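Local atomic coordinates of putative 6-pyruvoyl tetrahydrobiopterin synthase (Caenorhabditis elegans, PDB entry 2G64), a protein that probably converts 7,8-dihydroneopterin triphosphate into 6-pyruvoyl tetrahydropterin, a zinc-dependent step on the way to tetrahydrobiopterin. Residues I6-R11 and K51-G56; Y107-L112 and S120-V125; K72-L77 and S114-P119. The protein carries 1 engineered substitution. All blocks are in the same frame, centred on the assembly; numbering follows the deposited sequence. Where two conformers were deposited one is given.

Contact 1. Residues I6-R11 and K51-G56; sequences IVTMER and KVKLRG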
loop_
_atom_site.group_PDB
_atom_site.type_symbol
_atom_site.label_atom_id
_atom_site.label_comp_id
_atom_site.label_asym_id
_atom_site.label_seq_id
_atom_site.Cartn_x
_atom_site.Cartn_y
_atom_site.Cartn_z
ATOM N N ILE A 6 10.782 12.687 -23.990
ATOM C CA ILE A 6 10.714 13.292 -22.666
ATOM C C ILE A 6 10.009 12.304 -21.715
ATOM O O ILE A 6 8.908 11.829 -21.987
ATOM C CB ILE A 6 9.922 14.614 -22.693
ATOM C CG1 ILE A 6 10.535 15.601 -23.697
ATOM C CG2 ILE A 6 9.859 15.249 -21.297
ATOM C CD1 ILE A 6 12.011 15.830 -23.509
ATOM N N VAL A 7 10.674 11.982 -20.619
ATOM C CA VAL A 7 10.140 10.997 -19.669
ATOM C C VAL A 7 10.287 11.620 -18.270
ATOM O O VAL A 7 11.140 12.493 -18.049
ATOM C CB VAL A 7 10.944 9.664 -19.777
ATOM C CG1 VAL A 7 10.727 8.725 -18.572
ATOM C CG2 VAL A 7 10.678 8.968 -21.117
ATOM N N THR A 8 9.463 11.180 -17.326
ATOM C CA THR A 8 9.650 11.605 -15.941
ATOM C C THR A 8 10.281 10.475 -15.123
ATOM O O THR A 8 10.103 9.291 -15.427
ATOM C CB THR A 8 8.321 12.028 -15.238
ATOM O OG1 THR A 8 7.453 10.906 -15.116
ATOM C CG2 THR A 8 7.596 13.153 -16.011
ATOM N N MET A 9 11.027 10.871 -14.105
ATOM C CA MET A 9 11.680 9.937 -13.192
ATOM C C MET A 9 11.422 10.467 -11.780
ATOM O O MET A 9 11.714 11.647 -11.464
ATOM C CB MET A 9 13.182 9.933 -13.478
ATOM C CG MET A 9 14.050 9.333 -12.388
ATOM S SD MET A 9 15.783 9.641 -12.794
ATOM C CE MET A 9 16.548 9.001 -11.306
ATOM N N GLU A 10 10.870 9.600 -10.936
ATOM C CA GLU A 10 10.461 10.020 -9.602
ATOM C C GLU A 10 11.046 9.061 -8.591
ATOM O O GLU A 10 11.018 7.856 -8.788
ATOM C CB GLU A 10 8.936 10.052 -9.497
ATOM C CG GLU A 10 8.415 10.510 -8.133
ATOM C CD GLU A 10 6.905 10.676 -8.141
ATOM O OE1 GLU A 10 6.177 9.734 -8.547
ATOM O OE2 GLU A 10 6.433 11.759 -7.765
ATOM N N ARG A 11 11.566 9.615 -7.501
ATOM C CA ARG A 11 12.230 8.826 -6.481
ATOM C C ARG A 11 11.567 9.151 -5.133
ATOM O O ARG A 11 11.321 10.321 -4.817
ATOM C CB ARG A 11 13.716 9.180 -6.461
ATOM C CG ARG A 11 14.472 8.666 -5.242
ATOM C CD ARG A 11 14.516 7.163 -5.250
ATOM N NE ARG A 11 15.311 6.654 -4.133
ATOM C CZ ARG A 11 15.769 5.412 -4.056
ATOM N NH1 ARG A 11 15.516 4.557 -5.035
ATOM N NH2 ARG A 11 16.484 5.029 -3.004
ATOM N N LYS A 51 8.464 12.709 -2.364
ATOM C CA LYS A 51 8.749 12.182 -3.711
ATOM C C LYS A 51 9.332 13.299 -4.563
ATOM O O LYS A 51 8.808 14.396 -4.578
ATOM C CB LYS A 51 7.479 11.648 -4.377
ATOM C CG LYS A 51 6.627 10.739 -3.484
ATOM C CD LYS A 51 5.479 10.160 -4.288
ATOM C CE LYS A 51 4.648 9.195 -3.436
ATOM N NZ LYS A 51 3.463 8.691 -4.217
ATOM N N VAL A 52 10.398 12.988 -5.278
ATOM C CA VAL A 52 11.121 13.972 -6.082
ATOM C C VAL A 52 10.982 13.541 -7.528
ATOM O O VAL A 52 11.450 12.461 -7.904
ATOM C CB VAL A 52 12.614 14.006 -5.698
ATOM C CG1 VAL A 52 13.436 14.812 -6.734
ATOM C CG2 VAL A 52 12.748 14.573 -4.295
ATOM N N LYS A 53 10.319 14.381 -8.320
ATOM C CA LYS A 53 10.016 14.044 -9.706
ATOM C C LYS A 53 10.800 14.951 -10.665
ATOM O O LYS A 53 10.783 16.173 -10.543
ATOM C CB LYS A 53 8.502 14.168 -9.961
ATOM C CG LYS A 53 8.016 13.654 -11.333
ATOM C CD LYS A 53 6.490 13.704 -11.353
ATOM C CE LYS A 53 5.921 13.150 -12.640
ATOM N NZ LYS A 53 4.470 12.810 -12.527
ATOM N N LEU A 54 11.482 14.316 -11.607
ATOM C CA LEU A 54 12.320 15.006 -12.582
ATOM C C LEU A 54 11.673 14.788 -13.942
ATOM O O LEU A 54 10.965 13.794 -14.141
ATOM C CB LEU A 54 13.720 14.381 -12.578
ATOM C CG LEU A 54 14.407 14.224 -11.207
ATOM C CD1 LEU A 54 15.852 13.733 -11.441
ATOM C CD2 LEU A 54 14.417 15.545 -10.433
ATOM N N ARG A 55 11.888 15.710 -14.874
ATOM C CA ARG A 55 11.381 15.508 -16.234
ATOM C C ARG A 55 12.435 16.009 -17.226
ATOM O O ARG A 55 13.012 17.091 -17.043
ATOM C CB ARG A 55 10.074 16.287 -16.417
ATOM C CG ARG A 55 9.441 16.143 -17.790
ATOM C CD ARG A 55 8.112 16.882 -17.820
ATOM N NE ARG A 55 7.369 16.589 -19.037
ATOM C CZ ARG A 55 7.472 17.293 -20.160
ATOM N NH1 ARG A 55 8.295 18.329 -20.222
ATOM N NH2 ARG A 55 6.756 16.955 -21.226
ATOM N N GLY A 56 12.700 15.236 -18.265
ATOM C CA GLY A 56 13.747 15.646 -19.206
ATOM C C GLY A 56 13.924 14.632 -20.303
ATOM O O GLY A 56 13.300 13.562 -20.286
HETATM O O HOH W 1 6.676 14.353 -6.815
HETATM O O HOH W 2 5.638 9.840 -11.188
HETATM O O HOH W 3 4.261 8.353 -7.385
#
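CG of R55 lies anti to the backbone N (chi1 -179°) and the chain stays extended to NE, which carries the guanidinium back across to I6; CG2 of I6, likewise anti to its own N, meets it over the centre of one face, 3.3 Å from R55 CZ. The two side chains cross at about a right angle. E10 is stretched out in the same way, and its carboxylate settles against the aliphatic stems of two lysines: OE2 is 3.5 Å from K51 CB and 3.9 Å from K53 CB. The charged ends themselves stay apart, E10 OE1 lying 5.2 Å from K51 NZ, and a water closes that gap by donating to OE1 and accepting from NZ. K53 also lays its CE 3.7 Å from T8 CB, while the T8 hydroxyl is hydrogen-bonded to that of T136 of the second subunit. On the other face, where V7, M9, V52 and L54 point, M9 SD rests 4.3 Å from L54 CD1; R11 starts out on this face, but its guanidinium turns away to N133 of the second subunit. Between the two faces the backbones form regular antiparallel pairs: V7 with G56, M9 with L54 and R11 with V52 are hydrogen-bonded, the shortest link being L54 N to M9 O at 2.7 Å, and CA-H...O contacts fill in between them. Helix 68-80 covers the M9 face. Strand 6-11 pairs along its other side with a strand of the second subunit, so the sheet continues from one subunit into the next, as expected of the tunnelling fold (T-fold) to which the PTPS family belongs.

Contact 2. Residues Y107-L112 and S120-V125; sequences YMFEKL and SVLYKV
F109 and L122 make the CH-pi contact at the centre of this packing: methyl CD2 of L122 stands 3.7 Å from the centroid of the F109 ring and 10° off its normal, directly over one face. The ring can lie there because CG of F109 is anti to the backbone N (chi1 -174°), which swings the phenyl away from the helix and across to the strand. The same methyl also touches the helix backbone, 3.7 Å from F109 O. Among aromatic neighbours, Y137 meets the F109 ring edge-to-face.

The remaining contacts are aliphatic or lie at the ring's rim. V125 comes to the edge, with CB in the ring plane, and its CG2 reaches back to 3.7 Å from F109 CA, filling the angle between ring and helix. K124 CA and the carbonyl oxygen of Y123 also lie near the ring plane, the latter 4.2 Å from F109 CE1. L122 uses its second branch on the neighbouring turn of the helix, CD1 meeting L112 CD2 at 4.1 Å. M108 adds a looser touch, its CB 4.5 Å from V125 CG1.

The polar interactions belong to the strand's other neighbours. Y123 and K124 both face K53 in a classic beta bulge, and the Y123 hydroxyl bonds to K138.

Helix 107-112 and strand 122-125 run roughly antiparallel, at 154°, their axes 8.6 Å apart at closest approach and joined by a short connection. This is the helix-on-sheet layer of the T-fold, with apolar side chains of one surface of the antiparallel sheet packed beneath its helices.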
loop_
_atom_site.group_PDB
_atom_site.type_symbol
_atom_site.label_atom_id
_atom_site.label_comp_id
_atom_site.label_asym_id
_atom_site.label_seq_id
_atom_site.Cartn_x
_atom_site.Cartn_y
_atom_site.Cartn_z
ATOM N N TYR A 107 9.913 24.211 0.973
ATOM C CA TYR A 107 11.240 24.084 1.563
ATOM C C TYR A 107 12.067 22.986 0.901
ATOM O O TYR A 107 13.202 23.218 0.502
ATOM C CB TYR A 107 11.146 23.866 3.098
ATOM C CG TYR A 107 12.479 23.468 3.673
ATOM C CD1 TYR A 107 13.466 24.427 3.918
ATOM C CD2 TYR A 107 12.774 22.128 3.924
ATOM C CE1 TYR A 107 14.704 24.045 4.426
ATOM C CE2 TYR A 107 13.988 21.752 4.433
ATOM C CZ TYR A 107 14.957 22.709 4.666
ATOM O OH TYR A 107 16.178 22.314 5.169
ATOM N N MET A 108 11.504 21.784 0.766
ATOM C CA MET A 108 12.260 20.652 0.252
ATOM C C MET A 108 12.601 20.853 -1.233
ATOM O O MET A 108 13.705 20.546 -1.667
ATOM C CB MET A 108 11.491 19.346 0.443
ATOM C CG MET A 108 11.184 19.044 1.918
ATOM S SD MET A 108 12.625 18.600 2.911
ATOM C CE MET A 108 12.953 16.919 2.323
ATOM N N PHE A 109 11.635 21.343 -1.991
ATOM C CA PHE A 109 11.859 21.698 -3.402
ATOM C C PHE A 109 13.029 22.684 -3.517
ATOM O O PHE A 109 13.968 22.471 -4.288
ATOM C CB PHE A 109 10.586 22.324 -3.962
ATOM C CG PHE A 109 10.621 22.603 -5.441
ATOM C CD1 PHE A 109 10.086 21.697 -6.343
ATOM C CD2 PHE A 109 11.173 23.792 -5.925
ATOM C CE1 PHE A 109 10.095 21.969 -7.725
ATOM C CE2 PHE A 109 11.183 24.074 -7.294
ATOM C CZ PHE A 109 10.640 23.152 -8.194
ATOM N N GLU A 110 12.971 23.771 -2.761
ATOM C CA GLU A 110 13.995 24.806 -2.895
ATOM C C GLU A 110 15.371 24.354 -2.394
ATOM O O GLU A 110 16.397 24.655 -3.019
ATOM C CB GLU A 110 13.546 26.110 -2.224
ATOM C CG GLU A 110 12.386 26.813 -2.947
ATOM C CD GLU A 110 12.729 27.222 -4.391
ATOM O OE1 GLU A 110 13.922 27.422 -4.699
ATOM O OE2 GLU A 110 11.800 27.345 -5.223
ATOM N N LYS A 111 15.403 23.631 -1.271
ATOM C CA LYS A 111 16.666 23.111 -0.738
ATOM C C LYS A 111 17.294 22.090 -1.705
ATOM O O LYS A 111 18.509 22.091 -1.949
ATOM C CB LYS A 111 16.464 22.494 0.650
ATOM C CG LYS A 111 17.721 21.886 1.246
ATOM C CD LYS A 111 18.629 22.991 1.802
ATOM C CE LYS A 111 20.017 22.453 2.118
ATOM N NZ LYS A 111 20.986 23.570 2.315
ATOM N N LEU A 112 16.461 21.237 -2.285
ATOM C CA LEU A 112 16.972 20.261 -3.249
ATOM C C LEU A 112 17.503 20.998 -4.458
ATOM O O LEU A 112 18.610 20.732 -4.909
ATOM C CB LEU A 112 15.904 19.271 -3.685
ATOM C CG LEU A 112 16.368 18.263 -4.731
ATOM C CD1 LEU A 112 17.604 17.495 -4.221
ATOM C CD2 LEU A 112 15.228 17.301 -5.128
ATOM N N SER A 120 17.907 21.984 -13.489
ATOM C CA SER A 120 16.945 22.283 -14.558
ATOM C C SER A 120 15.886 21.178 -14.763
ATOM O O SER A 120 14.757 21.473 -15.142
ATOM C CB SER A 120 17.671 22.589 -15.881
ATOM O OG SER A 120 18.221 21.400 -16.429
ATOM N N VAL A 121 16.246 19.922 -14.494
ATOM C CA VAL A 121 15.274 18.823 -14.606
ATOM C C VAL A 121 14.320 18.637 -13.413
ATOM O O VAL A 121 13.411 17.815 -13.496
ATOM C CB VAL A 121 15.919 17.453 -14.964
ATOM C CG1 VAL A 121 16.553 17.494 -16.353
ATOM C CG2 VAL A 121 16.911 17.019 -13.902
ATOM N N LEU A 122 14.507 19.389 -12.325
ATOM C CA LEU A 122 13.588 19.239 -11.188
ATOM C C LEU A 122 12.206 19.706 -11.606
ATOM O O LEU A 122 12.029 20.836 -12.088
ATOM C CB LEU A 122 14.071 20.016 -9.945
ATOM C CG LEU A 122 13.122 19.992 -8.734
ATOM C CD1 LEU A 122 12.887 18.534 -8.246
ATOM C CD2 LEU A 122 13.678 20.883 -7.627
ATOM N N TYR A 123 11.213 18.844 -11.421
ATOM C CA TYR A 123 9.912 19.127 -11.961
ATOM C C TYR A 123 8.849 19.274 -10.850
ATOM O O TYR A 123 8.038 20.191 -10.874
ATOM C CB TYR A 123 9.547 18.061 -13.002
ATOM C CG TYR A 123 8.139 18.197 -13.522
ATOM C CD1 TYR A 123 7.796 19.223 -14.389
ATOM C CD2 TYR A 123 7.144 17.315 -13.115
ATOM C CE1 TYR A 123 6.496 19.357 -14.843
ATOM C CE2 TYR A 123 5.847 17.450 -13.552
ATOM C CZ TYR A 123 5.531 18.466 -14.420
ATOM O OH TYR A 123 4.235 18.588 -14.855
ATOM N N LYS A 124 8.854 18.373 -9.876
ATOM C CA LYS A 124 7.814 18.429 -8.851
ATOM C C LYS A 124 8.282 17.769 -7.562
ATOM O O LYS A 124 8.988 16.749 -7.593
ATOM C CB LYS A 124 6.543 17.757 -9.345
ATOM C CG LYS A 124 5.397 17.849 -8.329
ATOM C CD LYS A 124 4.114 17.303 -8.892
ATOM C CE LYS A 124 3.909 15.867 -8.459
ATOM N NZ LYS A 124 2.675 15.238 -9.062
ATOM N N VAL A 125 7.878 18.340 -6.432
ATOM C CA VAL A 125 8.061 17.671 -5.140
ATOM C C VAL A 125 6.688 17.338 -4.562
ATOM O O VAL A 125 5.756 18.142 -4.644
ATOM C CB VAL A 125 8.846 18.596 -4.151
ATOM C CG1 VAL A 125 8.507 18.276 -2.694
ATOM C CG2 VAL A 125 10.348 18.484 -4.389
#

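Contact 3. Residues K72-L77 and S114-P119; sequences KKEMSL and SVMSNP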
loop_
_atom_site.group_PDB
_atom_site.type_symbol
_atom_site.label_atom_id
_atom_site.label_comp_id
_atom_site.label_asym_id
_atom_site.label_seq_id
_atom_site.Cartn_x
_atom_site.Cartn_y
_atom_site.Cartn_z
ATOM N N LYS A 72 20.299 10.347 -5.442
ATOM C CA LYS A 72 20.262 9.795 -4.087
ATOM C C LYS A 72 21.110 10.611 -3.119
ATOM O O LYS A 72 20.660 10.903 -2.005
ATOM C CB LYS A 72 20.647 8.314 -4.076
ATOM C CG LYS A 72 19.514 7.405 -4.496
ATOM C CD LYS A 72 19.999 5.974 -4.712
ATOM C CE LYS A 72 20.458 5.339 -3.411
ATOM N NZ LYS A 72 21.270 4.110 -3.643
ATOM N N LYS A 73 22.311 10.997 -3.565
ATOM C CA LYS A 73 23.227 11.809 -2.758
ATOM C C LYS A 73 22.675 13.205 -2.471
ATOM O O LYS A 73 22.770 13.698 -1.332
ATOM C CB LYS A 73 24.601 11.904 -3.437
ATOM C CG LYS A 73 25.491 10.686 -3.224
ATOM C CD LYS A 73 26.881 10.896 -3.827
ATOM C CE LYS A 73 27.347 12.339 -3.683
ATOM N NZ LYS A 73 28.784 12.498 -4.043
ATOM N N GLU A 74 22.096 13.837 -3.494
ATOM C CA GLU A 74 21.546 15.169 -3.377
ATOM C C GLU A 74 20.327 15.137 -2.462
ATOM O O GLU A 74 20.188 15.999 -1.600
ATOM C CB GLU A 74 21.176 15.721 -4.757
ATOM C CG GLU A 74 22.415 16.079 -5.575
ATOM C CD GLU A 74 22.213 15.989 -7.087
ATOM O OE1 GLU A 74 21.089 15.714 -7.565
ATOM O OE2 GLU A 74 23.202 16.196 -7.807
ATOM N N MET A 75 19.454 14.148 -2.654
ATOM C CA MET A 75 18.286 14.007 -1.771
ATOM C C MET A 75 18.707 13.746 -0.312
ATOM O O MET A 75 18.083 14.262 0.614
ATOM C CB MET A 75 17.350 12.905 -2.269
ATOM C CG MET A 75 16.561 13.329 -3.509
ATOM S SD MET A 75 15.506 12.021 -4.157
ATOM C CE MET A 75 14.342 11.737 -2.799
ATOM N N SER A 76 19.761 12.954 -0.116
ATOM C CA SER A 76 20.296 12.691 1.230
ATOM C C SER A 76 20.693 13.983 1.937
ATOM O O SER A 76 20.429 14.162 3.129
ATOM C CB SER A 76 21.500 11.740 1.174
ATOM O OG SER A 76 21.778 11.200 2.461
ATOM N N LEU A 77 21.326 14.886 1.200
ATOM C CA LEU A 77 21.756 16.172 1.745
ATOM C C LEU A 77 20.574 16.973 2.277
ATOM O O LEU A 77 20.641 17.569 3.364
ATOM C CB LEU A 77 22.481 16.974 0.676
ATOM C CG LEU A 77 23.915 16.559 0.383
ATOM C CD1 LEU A 77 24.454 17.447 -0.714
ATOM C CD2 LEU A 77 24.783 16.670 1.659
ATOM N N SER A 114 18.775 23.770 -4.686
ATOM C CA SER A 114 20.020 24.387 -4.247
ATOM C C SER A 114 21.243 23.461 -4.216
ATOM O O SER A 114 22.369 23.936 -4.242
ATOM C CB SER A 114 19.824 25.065 -2.880
ATOM O OG SER A 114 20.136 24.190 -1.815
ATOM N N VAL A 115 21.033 22.149 -4.160
ATOM C CA VAL A 115 22.154 21.214 -4.068
ATOM C C VAL A 115 22.322 20.356 -5.316
ATOM O O VAL A 115 23.276 19.589 -5.429
ATOM C CB VAL A 115 22.125 20.318 -2.787
ATOM C CG1 VAL A 115 22.177 21.170 -1.520
ATOM C CG2 VAL A 115 20.925 19.356 -2.775
ATOM N N MET A 116 21.407 20.494 -6.270
ATOM C CA MET A 116 21.408 19.590 -7.420
ATOM C C MET A 116 22.507 19.880 -8.426
ATOM O O MET A 116 22.728 21.031 -8.785
ATOM C CB MET A 116 20.061 19.613 -8.134
ATOM C CG MET A 116 19.036 18.711 -7.506
ATOM S SD MET A 116 17.476 18.849 -8.372
ATOM C CE MET A 116 17.754 17.672 -9.720
ATOM N N SER A 117 23.150 18.815 -8.898
ATOM C CA SER A 117 24.098 18.903 -10.022
ATOM C C SER A 117 23.463 19.431 -11.315
ATOM O O SER A 117 24.076 20.220 -12.034
ATOM C CB SER A 117 24.859 17.573 -10.244
ATOM O OG SER A 117 24.003 16.448 -10.458
ATOM N N ASN A 118 22.227 19.022 -11.589
ATOM C CA ASN A 118 21.467 19.554 -12.729
ATOM C C ASN A 118 20.032 19.943 -12.338
ATOM O O ASN A 118 19.088 19.156 -12.527
ATOM C CB ASN A 118 21.472 18.543 -13.896
ATOM C CG ASN A 118 20.617 18.992 -15.083
ATOM O OD1 ASN A 118 20.447 20.188 -15.328
ATOM N ND2 ASN A 118 20.084 18.025 -15.827
ATOM N N PRO A 119 19.866 21.140 -11.771
ATOM C CA PRO A 119 18.575 21.513 -11.188
ATOM C C PRO A 119 17.501 21.806 -12.233
ATOM O O PRO A 119 16.314 21.849 -11.899
ATOM C CB PRO A 119 18.900 22.761 -10.363
ATOM C CG PRO A 119 20.152 23.311 -10.975
ATOM C CD PRO A 119 20.890 22.186 -11.605
#
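E74 and S117 tie helix 68-80 to the loop leaving helix 101-115, two helices that lie on one side of the T-fold sheet. CG of E74 lies anti to its carbonyl carbon (chi1 -72°), and the extended chain beyond it carries the carboxylate over to the loop. There OE2 accepts twice from the same residue. S117 OG donates to E74 OE2 at 2.8 Å, reaching the syn lone pair of that oxygen; the amide of S117, with its N also 2.8 Å from E74 OE2, comes from above the carboxylate plane, 66° out of it. The S117 torsion (chi1 56°) brings OG round beside its own N, so that the hydroxyl reaches the oxygen the amide already meets. E74 OE1 is hydrogen-bonded to the Y66 hydroxyl, which also lies within bonding reach of S117 OG, so both oxygens of this buried carboxylate are engaged. A leucine here would remove both oxygens and would probably leave the S117 amide and hydroxyl without their shared acceptor and the Y66 hydroxyl without its carboxylate partner. M116 crosses the glutamate at about a right angle, placing its CG 3.6 Å from E74 OE1.

How the contacts relate
Contact 1 lies in the sheet, contact 2 sets helix 101-115 on it, and contact 3 ties helix 68-80 to the loop after helix 101-115. Contacts 1 and 2 lie on adjacent strands, 44-57 and 122-128: K53 N lies 2.8 Å from K124 O, a probable hydrogen bond. V52 then serves both helices, its CG1 being 3.5 Å from L112 CD2 and its CG2 3.6 Å from M75 CE. Contacts 2 and 3, whose centres are about 9 Å apart, meet where L122 CB touches M116 SD at 3.9 Å. The proposed charge-relay residue E129 is about 12 Å from K51 and 11 Å from M108, side chain to side chain, whereas contact 3 is remote from the annotated sites.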